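Possible glutathione S-transferase (Rhodopseudomonas palustris, PDB 3M8N) probably acts as a glutathione S-transferase, conjugating glutathione to electrophilic substrates. Local coordinates at residues F99-S110 with W132-M143. Sequence-based numbering, arbitrary orientation.
Sequences FEQHALEPNIGS and WLERGYAALQVM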
ATOM      1  N   PHE A  99       3.099   3.608  -2.889  1.00 21.41           N
ATOM      2  CA  PHE A  99       3.376   5.013  -2.668  1.00 22.39           C
ATOM      3  C   PHE A  99       2.157   5.724  -2.263  1.00 22.67           C
ATOM      4  O   PHE A  99       2.226   6.465  -1.334  1.00 24.27           O
ATOM      5  CB  PHE A  99       3.967   5.640  -3.907  1.00 21.26           C
ATOM      6  CG  PHE A  99       4.070   7.161  -3.872  1.00 23.70           C
ATOM      7  CD1 PHE A  99       5.192   7.789  -3.390  1.00 24.11           C
ATOM      8  CD2 PHE A  99       3.073   7.953  -4.431  1.00 21.45           C
ATOM      9  CE1 PHE A  99       5.272   9.189  -3.423  1.00 25.39           C
ATOM     10  CE2 PHE A  99       3.185   9.329  -4.451  1.00 24.41           C
ATOM     11  CZ  PHE A  99       4.257   9.928  -3.952  1.00 22.57           C
ATOM     12  N   GLU A 100       1.036   5.504  -2.916  1.00 23.38           N
ATOM     13  CA  GLU A 100      -0.214   6.146  -2.493  1.00 23.77           C
ATOM     14  C   GLU A 100      -0.548   5.770  -1.076  1.00 24.47           C
ATOM     15  O   GLU A 100      -0.960   6.593  -0.325  1.00 26.73           O
ATOM     16  CB  GLU A 100      -1.370   5.788  -3.428  1.00 23.29           C
ATOM     17  CG  GLU A 100      -2.694   6.498  -3.186  1.00 22.13           C
ATOM     18  CD  GLU A 100      -3.672   5.811  -2.192  1.00 23.68           C
ATOM     19  OE1 GLU A 100      -3.413   4.736  -1.646  1.00 28.37           O
ATOM     20  OE2 GLU A 100      -4.740   6.357  -1.888  1.00 26.45           O
ATOM     21  N   GLN A 101      -0.337   4.531  -0.689  1.00 25.77           N
ATOM     22  CA  GLN A 101      -0.650   4.042   0.685  1.00 26.52           C
ATOM     23  C   GLN A 101       0.114   4.712   1.859  1.00 26.22           C
ATOM     24  O   GLN A 101      -0.496   5.024   2.846  1.00 25.44           O
ATOM     25  CB  GLN A 101      -0.525   2.490   0.748  1.00 26.67           C
ATOM     26  CG  GLN A 101      -1.566   1.698   1.600  1.00 29.52           C
ATOM     27  CD  GLN A 101      -2.954   2.252   1.558  1.00 32.12           C
ATOM     28  OE1 GLN A 101      -3.481   2.647   2.582  1.00 31.16           O
ATOM     29  NE2 GLN A 101      -3.546   2.356   0.362  1.00 40.00           N
ATOM     30  N   HIS A 102       1.423   4.932   1.741  1.00 27.28           N
ATOM     31  CA  HIS A 102       2.187   5.632   2.792  1.00 28.93           C
ATOM     32  C   HIS A 102       2.368   7.151   2.633  1.00 29.03           C
ATOM     33  O   HIS A 102       2.591   7.800   3.602  1.00 29.97           O
ATOM     34  CB  HIS A 102       3.550   4.979   3.031  1.00 29.13           C
ATOM     35  CG  HIS A 102       4.538   5.240   1.946  1.00 29.84           C
ATOM     36  ND1 HIS A 102       5.391   6.315   1.967  1.00 30.18           N
ATOM     37  CD2 HIS A 102       4.837   4.542   0.830  1.00 30.76           C
ATOM     38  CE1 HIS A 102       6.139   6.298   0.878  1.00 31.36           C
ATOM     39  NE2 HIS A 102       5.817   5.237   0.164  1.00 31.16           N
ATOM     40  N   ALA A 103       2.225   7.689   1.423  1.00 29.09           N
ATOM     41  CA  ALA A 103       2.389   9.120   1.147  1.00 28.89           C
ATOM     42  C   ALA A 103       1.138   9.948   0.927  1.00 28.85           C
ATOM     43  O   ALA A 103       1.096  11.042   1.373  1.00 29.42           O
ATOM     44  CB  ALA A 103       3.389   9.356   0.037  1.00 27.80           C
ATOM     45  N   LEU A 104       0.099   9.436   0.283  1.00 31.22           N
ATOM     46  CA  LEU A 104      -1.184  10.184   0.082  1.00 31.77           C
ATOM     47  C   LEU A 104      -2.275   9.990   1.110  1.00 32.77           C
ATOM     48  O   LEU A 104      -2.822  10.987   1.622  1.00 33.66           O
ATOM     49  CB  LEU A 104      -1.829   9.929  -1.291  1.00 31.83           C
ATOM     50  CG  LEU A 104      -1.680  10.992  -2.348  1.00 32.78           C
ATOM     51  CD1 LEU A 104      -0.219  11.233  -2.617  1.00 34.12           C
ATOM     52  CD2 LEU A 104      -2.327  10.518  -3.564  1.00 34.07           C
ATOM     53  N   GLU A 105      -2.632   8.722   1.354  1.00 32.54           N
ATOM     54  CA  GLU A 105      -3.606   8.362   2.338  1.00 32.87           C
ATOM     55  C   GLU A 105      -3.352   9.036   3.670  1.00 31.79           C
ATOM     56  O   GLU A 105      -4.215   9.721   4.141  1.00 32.39           O
ATOM     57  CB  GLU A 105      -3.610   6.850   2.522  1.00 33.79           C
ATOM     58  CG  GLU A 105      -4.286   6.326   3.843  1.00 37.43           C
ATOM     59  CD  GLU A 105      -5.685   5.767   3.596  1.00 40.24           C
ATOM     60  OE1 GLU A 105      -5.894   5.234   2.504  1.00 40.81           O
ATOM     61  OE2 GLU A 105      -6.565   5.845   4.477  1.00 42.25           O
ATOM     62  N   PRO A 106      -2.156   8.863   4.261  1.00 31.70           N
ATOM     63  CA  PRO A 106      -1.916   9.430   5.581  1.00 32.32           C
ATOM     64  C   PRO A 106      -1.864  10.970   5.690  1.00 32.31           C
ATOM     65  O   PRO A 106      -1.899  11.500   6.787  1.00 33.68           O
ATOM     66  CB  PRO A 106      -0.554   8.859   5.953  1.00 31.51           C
ATOM     67  CG  PRO A 106      -0.346   7.763   4.994  1.00 31.39           C
ATOM     68  CD  PRO A 106      -0.938   8.215   3.772  1.00 31.06           C
ATOM     69  N   ASN A 107      -1.798  11.660   4.577  1.00 31.25           N
ATOM     70  CA  ASN A 107      -1.620  13.067   4.592  1.00 31.36           C
ATOM     71  C   ASN A 107      -2.731  13.760   3.876  1.00 30.54           C
ATOM     72  O   ASN A 107      -3.486  14.523   4.477  1.00 30.89           O
ATOM     73  CB  ASN A 107      -0.288  13.378   3.939  1.00 31.87           C
ATOM     74  CG  ASN A 107       0.868  12.835   4.721  1.00 32.27           C
ATOM     75  OD1 ASN A 107       1.669  12.070   4.206  1.00 34.58           O
ATOM     76  ND2 ASN A 107       0.963  13.222   5.966  1.00 32.49           N
ATOM     77  N   ILE A 108      -2.867  13.485   2.586  1.00 30.34           N
ATOM     78  CA  ILE A 108      -3.980  14.091   1.862  1.00 29.49           C
ATOM     79  C   ILE A 108      -5.268  13.466   2.254  1.00 28.90           C
ATOM     80  O   ILE A 108      -6.290  14.135   2.348  1.00 29.22           O
ATOM     81  CB  ILE A 108      -3.812  14.043   0.332  1.00 29.77           C
ATOM     82  CG1 ILE A 108      -2.501  14.732  -0.085  1.00 29.02           C
ATOM     83  CG2 ILE A 108      -5.067  14.590  -0.362  1.00 29.62           C
ATOM     84  CD1 ILE A 108      -2.439  15.138  -1.527  1.00 31.05           C
ATOM     85  N   GLY A 109      -5.229  12.174   2.517  1.00 28.69           N
ATOM     86  CA  GLY A 109      -6.432  11.489   2.992  1.00 28.86           C
ATOM     87  C   GLY A 109      -6.932  11.892   4.365  1.00 28.77           C
ATOM     88  O   GLY A 109      -8.141  12.027   4.566  1.00 28.69           O
ATOM     89  N   SER A 110      -6.011  12.042   5.326  1.00 29.17           N
ATOM     90  CA  SER A 110      -6.382  12.553   6.648  1.00 29.84           C
ATOM     91  C   SER A 110      -6.889  13.990   6.579  1.00 29.51           C
ATOM     92  O   SER A 110      -7.873  14.317   7.191  1.00 29.80           O
ATOM     93  CB  SER A 110      -5.243  12.454   7.667  1.00 30.02           C
ATOM     94  OG  SER A 110      -4.377  11.326   7.569  1.00 31.82           O
ATOM     95  N   TRP A 132       0.556  17.287   7.390  1.00 41.58           N
ATOM     96  CA  TRP A 132      -0.268  16.772   6.312  1.00 39.00           C
ATOM     97  C   TRP A 132       0.067  17.567   5.078  1.00 39.80           C
ATOM     98  O   TRP A 132       0.357  16.999   4.022  1.00 39.19           O
ATOM     99  CB  TRP A 132      -1.746  16.855   6.642  1.00 37.47           C
ATOM    100  CG  TRP A 132      -2.085  15.904   7.658  1.00 32.09           C
ATOM    101  CD1 TRP A 132      -1.353  14.822   8.036  1.00 31.21           C
ATOM    102  CD2 TRP A 132      -3.246  15.903   8.462  1.00 30.18           C
ATOM    103  NE1 TRP A 132      -2.000  14.128   9.034  1.00 30.52           N
ATOM    104  CE2 TRP A 132      -3.170  14.781   9.315  1.00 29.00           C
ATOM    105  CE3 TRP A 132      -4.369  16.743   8.551  1.00 34.05           C
ATOM    106  CZ2 TRP A 132      -4.169  14.475  10.257  1.00 29.01           C
ATOM    107  CZ3 TRP A 132      -5.391  16.411   9.500  1.00 30.43           C
ATOM    108  CH2 TRP A 132      -5.265  15.285  10.322  1.00 28.61           C
ATOM    109  N   LEU A 133       0.068  18.891   5.233  1.00 40.43           N
ATOM    110  CA  LEU A 133       0.427  19.788   4.161  1.00 40.70           C
ATOM    111  C   LEU A 133       1.895  19.561   3.750  1.00 40.48           C
ATOM    112  O   LEU A 133       2.219  19.322   2.575  1.00 39.65           O
ATOM    113  CB  LEU A 133       0.144  21.248   4.565  1.00 40.45           C
ATOM    114  CG  LEU A 133      -1.323  21.710   4.613  1.00 41.54           C
ATOM    115  CD1 LEU A 133      -1.452  23.235   4.557  1.00 42.01           C
ATOM    116  CD2 LEU A 133      -2.159  21.161   3.492  1.00 42.09           C
ATOM    117  N   GLU A 134       2.780  19.629   4.724  1.00 40.20           N
ATOM    118  CA  GLU A 134       4.155  19.450   4.405  1.00 40.82           C
ATOM    119  C   GLU A 134       4.361  18.105   3.626  1.00 39.95           C
ATOM    120  O   GLU A 134       5.055  18.076   2.608  1.00 39.95           O
ATOM    121  CB  GLU A 134       5.032  19.686   5.673  1.00 40.75           C
ATOM    122  CG  GLU A 134       6.197  18.702   5.977  1.00 46.38           C
ATOM    123  CD  GLU A 134       7.232  18.524   4.834  1.00 54.05           C
ATOM    124  OE1 GLU A 134       7.765  19.549   4.346  1.00 55.87           O
ATOM    125  OE2 GLU A 134       7.524  17.348   4.430  1.00 56.63           O
ATOM    126  N   ARG A 135       3.753  17.012   4.091  1.00 38.69           N
ATOM    127  CA  ARG A 135       4.082  15.686   3.560  1.00 38.15           C
ATOM    128  C   ARG A 135       3.306  15.407   2.279  1.00 36.27           C
ATOM    129  O   ARG A 135       3.811  14.744   1.399  1.00 36.37           O
ATOM    130  CB  ARG A 135       3.808  14.571   4.579  1.00 37.97           C
ATOM    131  CG  ARG A 135       4.499  14.676   5.904  1.00 40.77           C
ATOM    132  CD  ARG A 135       5.620  13.702   5.931  1.00 48.92           C
ATOM    133  NE  ARG A 135       6.622  14.059   4.917  1.00 56.87           N
ATOM    134  CZ  ARG A 135       7.504  13.213   4.367  1.00 60.85           C
ATOM    135  NH1 ARG A 135       7.518  11.909   4.734  1.00 59.71           N
ATOM    136  NH2 ARG A 135       8.358  13.683   3.440  1.00 59.75           N
ATOM    137  N   GLY A 136       2.085  15.911   2.209  1.00 34.74           N
ATOM    138  CA  GLY A 136       1.254  15.874   1.005  1.00 34.12           C
ATOM    139  C   GLY A 136       1.858  16.634  -0.165  1.00 33.95           C
ATOM    140  O   GLY A 136       1.736  16.192  -1.283  1.00 33.45           O
ATOM    141  N   TYR A 137       2.535  17.764   0.091  1.00 33.36           N
ATOM    142  CA  TYR A 137       3.129  18.525  -0.971  1.00 31.95           C
ATOM    143  C   TYR A 137       4.385  17.846  -1.444  1.00 31.65           C
ATOM    144  O   TYR A 137       4.717  17.918  -2.609  1.00 31.44           O
ATOM    145  CB  TYR A 137       3.462  19.944  -0.498  1.00 33.17           C
ATOM    146  CG  TYR A 137       2.328  20.948  -0.593  1.00 32.74           C
ATOM    147  CD1 TYR A 137       1.721  21.226  -1.804  1.00 32.83           C
ATOM    148  CD2 TYR A 137       1.878  21.612   0.536  1.00 34.56           C
ATOM    149  CE1 TYR A 137       0.672  22.146  -1.894  1.00 35.13           C
ATOM    150  CE2 TYR A 137       0.830  22.554   0.470  1.00 34.90           C
ATOM    151  CZ  TYR A 137       0.238  22.817  -0.751  1.00 35.18           C
ATOM    152  OH  TYR A 137      -0.800  23.713  -0.833  1.00 36.32           O
ATOM    153  N   ALA A 138       5.107  17.194  -0.547  1.00 30.35           N
ATOM    154  CA  ALA A 138       6.254  16.454  -0.978  1.00 30.20           C
ATOM    155  C   ALA A 138       5.831  15.295  -1.892  1.00 29.80           C
ATOM    156  O   ALA A 138       6.539  14.968  -2.822  1.00 30.39           O
ATOM    157  CB  ALA A 138       7.003  15.956   0.197  1.00 29.75           C
ATOM    158  N   ALA A 139       4.673  14.682  -1.620  1.00 30.41           N
ATOM    159  CA  ALA A 139       4.114  13.593  -2.451  1.00 29.94           C
ATOM    160  C   ALA A 139       3.677  14.112  -3.837  1.00 30.02           C
ATOM    161  O   ALA A 139       4.073  13.562  -4.883  1.00 30.78           O
ATOM    162  CB  ALA A 139       2.960  12.878  -1.734  1.00 28.98           C
ATOM    163  N   LEU A 140       2.882  15.183  -3.846  1.00 29.68           N
ATOM    164  CA  LEU A 140       2.469  15.838  -5.069  1.00 28.53           C
ATOM    165  C   LEU A 140       3.626  16.240  -5.921  1.00 29.34           C
ATOM    166  O   LEU A 140       3.535  16.255  -7.119  1.00 30.00           O
ATOM    167  CB  LEU A 140       1.670  17.019  -4.753  1.00 27.40           C
ATOM    168  CG  LEU A 140       0.344  16.707  -4.158  1.00 25.76           C
ATOM    169  CD1 LEU A 140      -0.138  17.935  -3.468  1.00 26.60           C
ATOM    170  CD2 LEU A 140      -0.599  16.328  -5.238  1.00 27.00           C
ATOM    171  N   GLN A 141       4.752  16.485  -5.303  1.00 31.16           N
ATOM    172  CA  GLN A 141       5.947  16.845  -6.030  1.00 33.08           C
ATOM    173  C   GLN A 141       6.603  15.671  -6.650  1.00 32.81           C
ATOM    174  O   GLN A 141       7.134  15.782  -7.744  1.00 33.97           O
ATOM    175  CB  GLN A 141       6.966  17.533  -5.097  1.00 34.67           C
ATOM    176  CG  GLN A 141       7.966  18.384  -5.804  1.00 38.39           C
ATOM    177  CD  GLN A 141       7.271  19.537  -6.499  1.00 42.25           C
ATOM    178  OE1 GLN A 141       6.571  20.320  -5.838  1.00 43.73           O
ATOM    179  NE2 GLN A 141       7.410  19.613  -7.847  1.00 40.74           N
ATOM    180  N   VAL A 142       6.612  14.549  -5.935  1.00 32.61           N
ATOM    181  CA  VAL A 142       7.080  13.299  -6.507  1.00 31.79           C
ATOM    182  C   VAL A 142       6.193  13.009  -7.718  1.00 30.78           C
ATOM    183  O   VAL A 142       6.668  12.575  -8.748  1.00 31.13           O
ATOM    184  CB  VAL A 142       7.034  12.097  -5.490  1.00 31.83           C
ATOM    185  CG1 VAL A 142       7.444  10.804  -6.174  1.00 31.60           C
ATOM    186  CG2 VAL A 142       7.953  12.338  -4.321  1.00 32.12           C
HETATM  187  N   MSE A 143       4.909  13.282  -7.593  1.00 30.45           N
HETATM  188  CA  MSE A 143       3.988  13.031  -8.690  1.00 30.38           C
HETATM  189  C   MSE A 143       4.187  13.984  -9.881  1.00 31.74           C
HETATM  190  O   MSE A 143       4.225  13.548 -11.035  1.00 32.31           O
HETATM  191  CB  MSE A 143       2.560  13.064  -8.184  1.00 29.69           C
HETATM  192  CG  MSE A 143       2.179  11.884  -7.262  1.00 26.77           C
HETATM  193 SE   MSE A 143       0.552  12.283  -6.419  1.00 30.72          SE
HETATM  194  CE  MSE A 143      -0.745  12.105  -7.747  1.00 25.40           C
TER
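Helices 87-117 and 129-146 of the all-helical C-terminal domain of the glutathione S-transferase fold pack at an antiparallel slant, their segment axes 8.1 Å apart at 136°, and segments 99-110 and 132-143 share no hydrogen bond. Small residues line the close approach: Ala103 CB lies 4.0 Å from Ala139 CB, and at Gly136 a CB would come tight against Ile108 CG1. At one end Phe99, its CG anti to the backbone N (chi1 170°), reaches across so that CZ lies 3.8 Å from Val142 CB, CE2 meets CG of selenomethionine Met143, and the ring edge points at Ala139 O. Leu104 CD1 touches both Ala139 CB, at 3.7 Å, and Met143 SE, at 4.0 Å. Ile108 CD1 touches Leu140 CD1 farther along. At the other end Trp132 lies against the turn Pro106-Ser110: the helix backbone places Ser110 CB over one face in a CH-pi contact, 3.7 Å from the six-membered ring centroid. Ser110 OG bonds to Pro106 O at 2.6 Å from above the carbonyl plane, which fixes the hydroxyl's rotation. An alanine in place of Trp132 would take away that aromatic face and is likely to leave Ser110 CB without its partner and a gap against the Pro106-Ser110 turn. Beyond the pair, Trp114 meets the Trp132 ring, helices 160-169 and 183-193 pack on Met143, and the second subunit reaches Phe99 through its Glu68 and Val142 through its Ser52.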